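Local coordinates for protein major pollen allergen Pla l 1 (PDB 4Z8W) that is a secreted plantain pollen allergen of the Ole e 1-like family that binds zinc, at residues A[12-17]-A[60-65]; A[35-40]-A[78-83]. All coordinates share one frame; numbering follows the deposited sequence.

Contact 1. Residues A[12-17]-A[60-65]; sequences EGEVYC and DGVYRL
Tyr63 lays its ring over the backbone of Gly13 where strands 8-18 and 62-68 pair antiparallel in one sheet of this Ole e 1-like beta fold. The CA of Gly13 stands 4.0 Å from the centroid of the Tyr63 ring, 25° off its normal, a CH-pi contact over the face. Gly13 has no side chain, and that leaves room for the ring. At the ring edge, in its plane, Val15 CG2 meets Tyr63 CE2 at 4.0 Å. The chi1 of Tyr63 is 50°, with CG between its own N and carbonyl carbon, and this folds the ring back across the neighbouring strand. A water accepts from Tyr63 OH and donates to Glu14 O, bridging the ring's hydroxyl to the partner strand.

The other face of the pair carries Glu12, Glu14, Val62 and Arg64. Glu12 CG packs on Val62 CG1 at 3.7 Å. Its OE2 forms a salt bridge with Arg64 NH1, 2.8 Å long. The arginine offers the N-H at its guanidinium edge but reaches the oxygen from above the carboxylate plane. The extended arginine chain also brings CD close to the same oxygen. Glu12 OE1 also has a weak hydrogen bond to His116 NE2 of strand 114-123.

Backbone bonds set this register. Tyr63 N donates to Gly13 O, and the return bond from Gly13 N to Tyr63 O is weak, at 3.4 Å. Gly61 has a positive phi and lies in the loop just before strand 62-68. Its O accepts from Val15 N at 2.7 Å, in the carbonyl plane.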
loop_
_atom_site.group_PDB
_atom_site.type_symbol
_atom_site.label_atom_id
_atom_site.label_comp_id
_atom_site.label_asym_id
_atom_site.label_seq_id
_atom_site.Cartn_x
_atom_site.Cartn_y
_atom_site.Cartn_z
ATOM N N GLU A 12 -5.392 -3.400 6.495
ATOM C CA GLU A 12 -6.313 -2.922 5.466
ATOM C C GLU A 12 -5.855 -1.594 4.908
ATOM O O GLU A 12 -5.449 -0.712 5.656
ATOM C CB GLU A 12 -7.693 -2.757 6.060
ATOM C CG GLU A 12 -8.756 -3.201 5.096
ATOM C CD GLU A 12 -10.081 -3.455 5.799
ATOM O OE1 GLU A 12 -10.592 -2.473 6.339
ATOM O OE2 GLU A 12 -10.595 -4.599 5.754
ATOM N N GLY A 13 -5.895 -1.452 3.588
ATOM C CA GLY A 13 -5.545 -0.166 2.972
ATOM C C GLY A 13 -6.162 -0.113 1.580
ATOM O O GLY A 13 -6.791 -1.054 1.133
ATOM N N GLU A 14 -5.980 1.031 0.934
ATOM C CA GLU A 14 -6.528 1.294 -0.407
ATOM C C GLU A 14 -5.450 1.478 -1.485
ATOM O O GLU A 14 -4.358 1.978 -1.169
ATOM C CB GLU A 14 -7.408 2.557 -0.379
ATOM C CG GLU A 14 -8.724 2.431 0.386
ATOM C CD GLU A 14 -8.518 2.589 1.882
ATOM O OE1 GLU A 14 -8.116 3.698 2.314
ATOM O OE2 GLU A 14 -8.763 1.619 2.627
ATOM N N VAL A 15 -5.751 1.139 -2.752
ATOM C CA VAL A 15 -4.855 1.488 -3.850
ATOM C C VAL A 15 -5.681 2.302 -4.868
ATOM O O VAL A 15 -6.797 1.895 -5.212
ATOM C CB VAL A 15 -4.265 0.202 -4.511
ATOM C CG1 VAL A 15 -3.421 0.523 -5.767
ATOM C CG2 VAL A 15 -3.395 -0.526 -3.486
ATOM N N TYR A 16 -5.130 3.403 -5.358
ATOM C CA TYR A 16 -5.744 4.200 -6.396
ATOM C C TYR A 16 -4.874 4.288 -7.697
ATOM O O TYR A 16 -3.654 4.059 -7.670
ATOM C CB TYR A 16 -5.923 5.665 -5.876
ATOM C CG TYR A 16 -6.910 5.840 -4.758
ATOM C CD1 TYR A 16 -6.568 5.498 -3.424
ATOM C CD2 TYR A 16 -8.183 6.293 -5.016
ATOM C CE1 TYR A 16 -7.466 5.662 -2.393
ATOM C CE2 TYR A 16 -9.090 6.442 -3.964
ATOM C CZ TYR A 16 -8.730 6.099 -2.664
ATOM O OH TYR A 16 -9.635 6.257 -1.607
ATOM N N CYS A 17 -5.480 4.800 -8.749
ATOM C CA CYS A 17 -4.759 5.357 -9.923
ATOM C C CYS A 17 -4.809 6.916 -9.702
ATOM O O CYS A 17 -5.858 7.496 -9.616
ATOM C CB CYS A 17 -5.506 5.013 -11.241
ATOM S SG CYS A 17 -4.689 5.809 -12.690
ATOM N N ASP A 60 -13.569 -2.044 -4.260
ATOM C CA ASP A 60 -13.384 -0.702 -3.754
ATOM C C ASP A 60 -11.902 -0.287 -3.733
ATOM O O ASP A 60 -11.579 0.738 -3.147
ATOM C CB ASP A 60 -13.973 -0.568 -2.350
ATOM C CG ASP A 60 -15.468 -0.786 -2.317
ATOM O OD1 ASP A 60 -16.204 -0.088 -3.053
ATOM O OD2 ASP A 60 -15.902 -1.657 -1.538
ATOM N N GLY A 61 -11.033 -1.059 -4.359
ATOM C CA GLY A 61 -9.556 -0.821 -4.312
ATOM C C GLY A 61 -8.974 -1.088 -2.909
ATOM O O GLY A 61 -7.958 -0.484 -2.532
ATOM N N VAL A 62 -9.596 -1.987 -2.139
ATOM C CA VAL A 62 -9.185 -2.256 -0.708
ATOM C C VAL A 62 -8.533 -3.597 -0.616
ATOM O O VAL A 62 -9.063 -4.588 -1.141
ATOM C CB VAL A 62 -10.408 -2.258 0.249
ATOM C CG1 VAL A 62 -9.993 -2.494 1.713
ATOM C CG2 VAL A 62 -11.168 -0.941 0.147
ATOM N N TYR A 63 -7.352 -3.687 0.019
ATOM C CA TYR A 63 -6.798 -5.016 0.228
ATOM C C TYR A 63 -6.976 -5.341 1.738
ATOM O O TYR A 63 -7.187 -4.448 2.547
ATOM C CB TYR A 63 -5.293 -5.145 -0.152
ATOM C CG TYR A 63 -4.390 -4.023 0.469
ATOM C CD1 TYR A 63 -3.884 -4.128 1.804
ATOM C CD2 TYR A 63 -4.075 -2.891 -0.276
ATOM C CE1 TYR A 63 -3.083 -3.121 2.332
ATOM C CE2 TYR A 63 -3.255 -1.847 0.259
ATOM C CZ TYR A 63 -2.781 -1.973 1.542
ATOM O OH TYR A 63 -1.981 -1.001 2.067
ATOM N N ARG A 64 -6.808 -6.596 2.125
ATOM C CA ARG A 64 -6.995 -6.956 3.555
ATOM C C ARG A 64 -6.160 -8.187 3.727
ATOM O O ARG A 64 -6.496 -9.305 3.288
ATOM C CB ARG A 64 -8.476 -7.137 3.878
ATOM C CG ARG A 64 -8.805 -7.673 5.234
ATOM C CD ARG A 64 -10.318 -7.725 5.414
ATOM N NE ARG A 64 -10.679 -8.432 6.625
ATOM C CZ ARG A 64 -10.910 -7.817 7.784
ATOM N NH1 ARG A 64 -10.819 -6.478 7.875
ATOM N NH2 ARG A 64 -11.224 -8.535 8.856
ATOM N N LEU A 65 -4.974 -7.967 4.288
ATOM C CA LEU A 65 -4.007 -9.031 4.370
ATOM C C LEU A 65 -4.077 -9.683 5.742
ATOM O O LEU A 65 -4.016 -8.972 6.772
ATOM C CB LEU A 65 -2.625 -8.487 4.100
ATOM C CG LEU A 65 -2.403 -7.562 2.893
ATOM C CD1 LEU A 65 -0.992 -6.956 3.003
ATOM C CD2 LEU A 65 -2.571 -8.273 1.543
HETATM O O HOH W 1 -2.479 1.367 0.896
#

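Contact 2. Residues A[35-40]-A[78-83]; sequences GAQVQL and LVKSSR
Gln37 pairs with Lys80 at a classic beta bulge, where strands 37-42 and 74-80 run antiparallel in the second sheet of the fold. The Gln37 side chain lies against the aliphatic root of Lys80. Its CB is 4.1 Å from Lys80 CB. CG is turned anti to the carbonyl carbon, chi1 -64°, and the chain then runs extended to the amide. CD comes to 4.0 Å from Lys80 CB. At the tip, OE1 touches Lys80 CG at 3.6 Å, a packing contact with the methylene. The lysine bends at chi2, and its ammonium end leads away from Gln37.

In the bulge Val79 and Lys80 both face Gln37, and Gln37 O accepts from both N-H groups. Val79 N gives the shorter bond, 2.9 Å, and Lys80 N the longer, 3.2 Å. Both donors are tilted out of the carbonyl plane. The register slips by one residue here. Beyond the slip, Val38 pairs with Leu78, and Val38 CG1 meets Leu78 CD2 loosely at 4.2 Å. Leu78 also packs on Val15 of strand 8-18. Val79 CG2 packs on Gln39 CB at 3.8 Å, while Gln39 NE2 is hydrogen-bonded to Asp41.

Regular strand ends at Lys80, but the chains stay close, with Ala36 nearest Ser81. Ser81 OG accepts from Arg83 N in an ST turn and is also hydrogen-bonded to Cys86 O. Ser82 CB packs by Gly35 O, and its OG is hydrogen-bonded to Ala34 O. At the end of the pairing, Gln37 N donates to Lys80 O at 2.8 Å, nearly straight at 172°.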
loop_
_atom_site.group_PDB
_atom_site.type_symbol
_atom_site.label_atom_id
_atom_site.label_comp_id
_atom_site.label_asym_id
_atom_site.label_seq_id
_atom_site.Cartn_x
_atom_site.Cartn_y
_atom_site.Cartn_z
ATOM N N GLY A 35 -7.856 -5.210 -8.367
ATOM C CA GLY A 35 -6.927 -6.169 -8.992
ATOM C C GLY A 35 -5.504 -5.793 -8.797
ATOM O O GLY A 35 -4.632 -6.445 -9.349
ATOM N N ALA A 36 -5.230 -4.688 -8.054
ATOM C CA ALA A 36 -3.839 -4.334 -7.849
ATOM C C ALA A 36 -3.251 -5.375 -6.922
ATOM O O ALA A 36 -3.934 -5.899 -6.081
ATOM C CB ALA A 36 -3.686 -2.923 -7.200
ATOM N N GLN A 37 -1.943 -5.609 -7.039
ATOM C CA GLN A 37 -1.275 -6.502 -6.139
ATOM C C GLN A 37 -0.309 -5.706 -5.254
ATOM O O GLN A 37 0.511 -4.926 -5.760
ATOM C CB GLN A 37 -0.526 -7.584 -6.924
ATOM C CG GLN A 37 -1.458 -8.521 -7.745
ATOM C CD GLN A 37 -0.714 -9.331 -8.815
ATOM O OE1 GLN A 37 0.492 -9.669 -8.680
ATOM N NE2 GLN A 37 -1.400 -9.590 -9.904
ATOM N N VAL A 38 -0.375 -6.006 -3.945
ATOM C CA VAL A 38 0.424 -5.349 -2.914
ATOM C C VAL A 38 1.199 -6.425 -2.124
ATOM O O VAL A 38 0.924 -7.631 -2.223
ATOM C CB VAL A 38 -0.446 -4.461 -1.984
ATOM C CG1 VAL A 38 -1.289 -3.422 -2.760
ATOM C CG2 VAL A 38 -1.415 -5.319 -1.182
ATOM N N GLN A 39 2.204 -6.023 -1.374
ATOM C CA GLN A 39 2.904 -6.981 -0.550
ATOM C C GLN A 39 3.333 -6.335 0.773
ATOM O O GLN A 39 3.932 -5.231 0.769
ATOM C CB GLN A 39 4.145 -7.470 -1.304
ATOM C CG GLN A 39 4.968 -8.517 -0.560
ATOM C CD GLN A 39 5.977 -9.156 -1.478
ATOM O OE1 GLN A 39 5.607 -9.629 -2.570
ATOM N NE2 GLN A 39 7.258 -9.119 -1.091
ATOM N N LEU A 40 2.951 -7.003 1.855
ATOM C CA LEU A 40 3.484 -6.761 3.245
ATOM C C LEU A 40 4.832 -7.463 3.482
ATOM O O LEU A 40 4.962 -8.672 3.234
ATOM C CB LEU A 40 2.436 -7.177 4.298
ATOM C CG LEU A 40 3.034 -7.192 5.754
ATOM C CD1 LEU A 40 3.339 -5.769 6.239
ATOM C CD2 LEU A 40 2.180 -7.935 6.794
ATOM N N LEU A 78 3.449 -1.353 -3.289
ATOM C CA LEU A 78 2.725 -1.723 -4.520
ATOM C C LEU A 78 3.646 -2.697 -5.278
ATOM O O LEU A 78 4.850 -2.582 -5.178
ATOM C CB LEU A 78 2.546 -0.521 -5.429
ATOM C CG LEU A 78 1.642 0.590 -4.879
ATOM C CD1 LEU A 78 1.588 1.773 -5.861
ATOM C CD2 LEU A 78 0.274 0.022 -4.550
ATOM N N VAL A 79 3.089 -3.691 -5.949
ATOM C CA VAL A 79 3.993 -4.542 -6.801
ATOM C C VAL A 79 3.465 -4.486 -8.248
ATOM O O VAL A 79 4.190 -4.033 -9.162
ATOM C CB VAL A 79 3.980 -6.028 -6.364
ATOM C CG1 VAL A 79 4.939 -6.840 -7.250
ATOM C CG2 VAL A 79 4.231 -6.183 -4.845
ATOM N N LYS A 80 2.221 -4.903 -8.463
ATOM C CA LYS A 80 1.643 -4.869 -9.802
ATOM C C LYS A 80 0.312 -4.132 -9.952
ATOM O O LYS A 80 -0.685 -4.356 -9.225
ATOM C CB LYS A 80 1.336 -6.301 -10.337
ATOM C CG LYS A 80 2.508 -7.294 -10.383
ATOM C CD LYS A 80 3.689 -6.819 -11.261
ATOM C CE LYS A 80 4.549 -8.044 -11.678
ATOM N NZ LYS A 80 5.811 -7.536 -12.351
ATOM N N SER A 81 0.246 -3.370 -11.037
ATOM C CA SER A 81 -0.979 -2.703 -11.442
ATOM C C SER A 81 -1.852 -3.607 -12.342
ATOM O O SER A 81 -1.310 -4.385 -13.175
ATOM C CB SER A 81 -0.587 -1.421 -12.212
ATOM O OG SER A 81 -1.790 -0.784 -12.693
ATOM N N SER A 82 -3.176 -3.497 -12.220
ATOM C CA SER A 82 -4.042 -4.125 -13.210
ATOM C C SER A 82 -4.412 -3.194 -14.391
ATOM O O SER A 82 -5.228 -3.580 -15.219
ATOM C CB SER A 82 -5.336 -4.536 -12.568
ATOM O OG SER A 82 -5.869 -3.365 -12.030
ATOM N N ARG A 83 -3.823 -1.996 -14.470
ATOM C CA ARG A 83 -4.146 -1.030 -15.551
ATOM C C ARG A 83 -2.899 -0.656 -16.250
ATOM O O ARG A 83 -2.044 0.041 -15.687
ATOM C CB ARG A 83 -4.798 0.216 -15.028
ATOM C CG ARG A 83 -6.229 -0.007 -14.652
ATOM C CD ARG A 83 -6.737 1.290 -14.059
ATOM N NE ARG A 83 -6.680 2.367 -15.038
ATOM C CZ ARG A 83 -7.197 3.586 -14.856
ATOM N NH1 ARG A 83 -7.865 3.916 -13.736
ATOM N NH2 ARG A 83 -7.075 4.471 -15.812
#

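How the contacts relate
Contact 1 and contact 2 each join two antiparallel strands, but in different sheets. The sheets pack face to face, and the buried sides of both contacts meet between them. Tyr63 CG lies 3.6 Å from Val38 CG2, and Val15 CG2 is 3.7 Å from Val38 CG1. Leu65 packs on Leu40 in the same layer. Facing outward, 12-17/60-65 carries a salt bridge, whereas 35-40/78-83 has a glutamine against a lysine chain. Contact 1 keeps a regular register through its three bridged pairs; contact 2 is bulged. Strands 62-68 and 74-80 are consecutive, and the chain passes from one sheet to the other between them. Beside this layer, Cys17, disulfide-bonded to Cys86, touches Arg83.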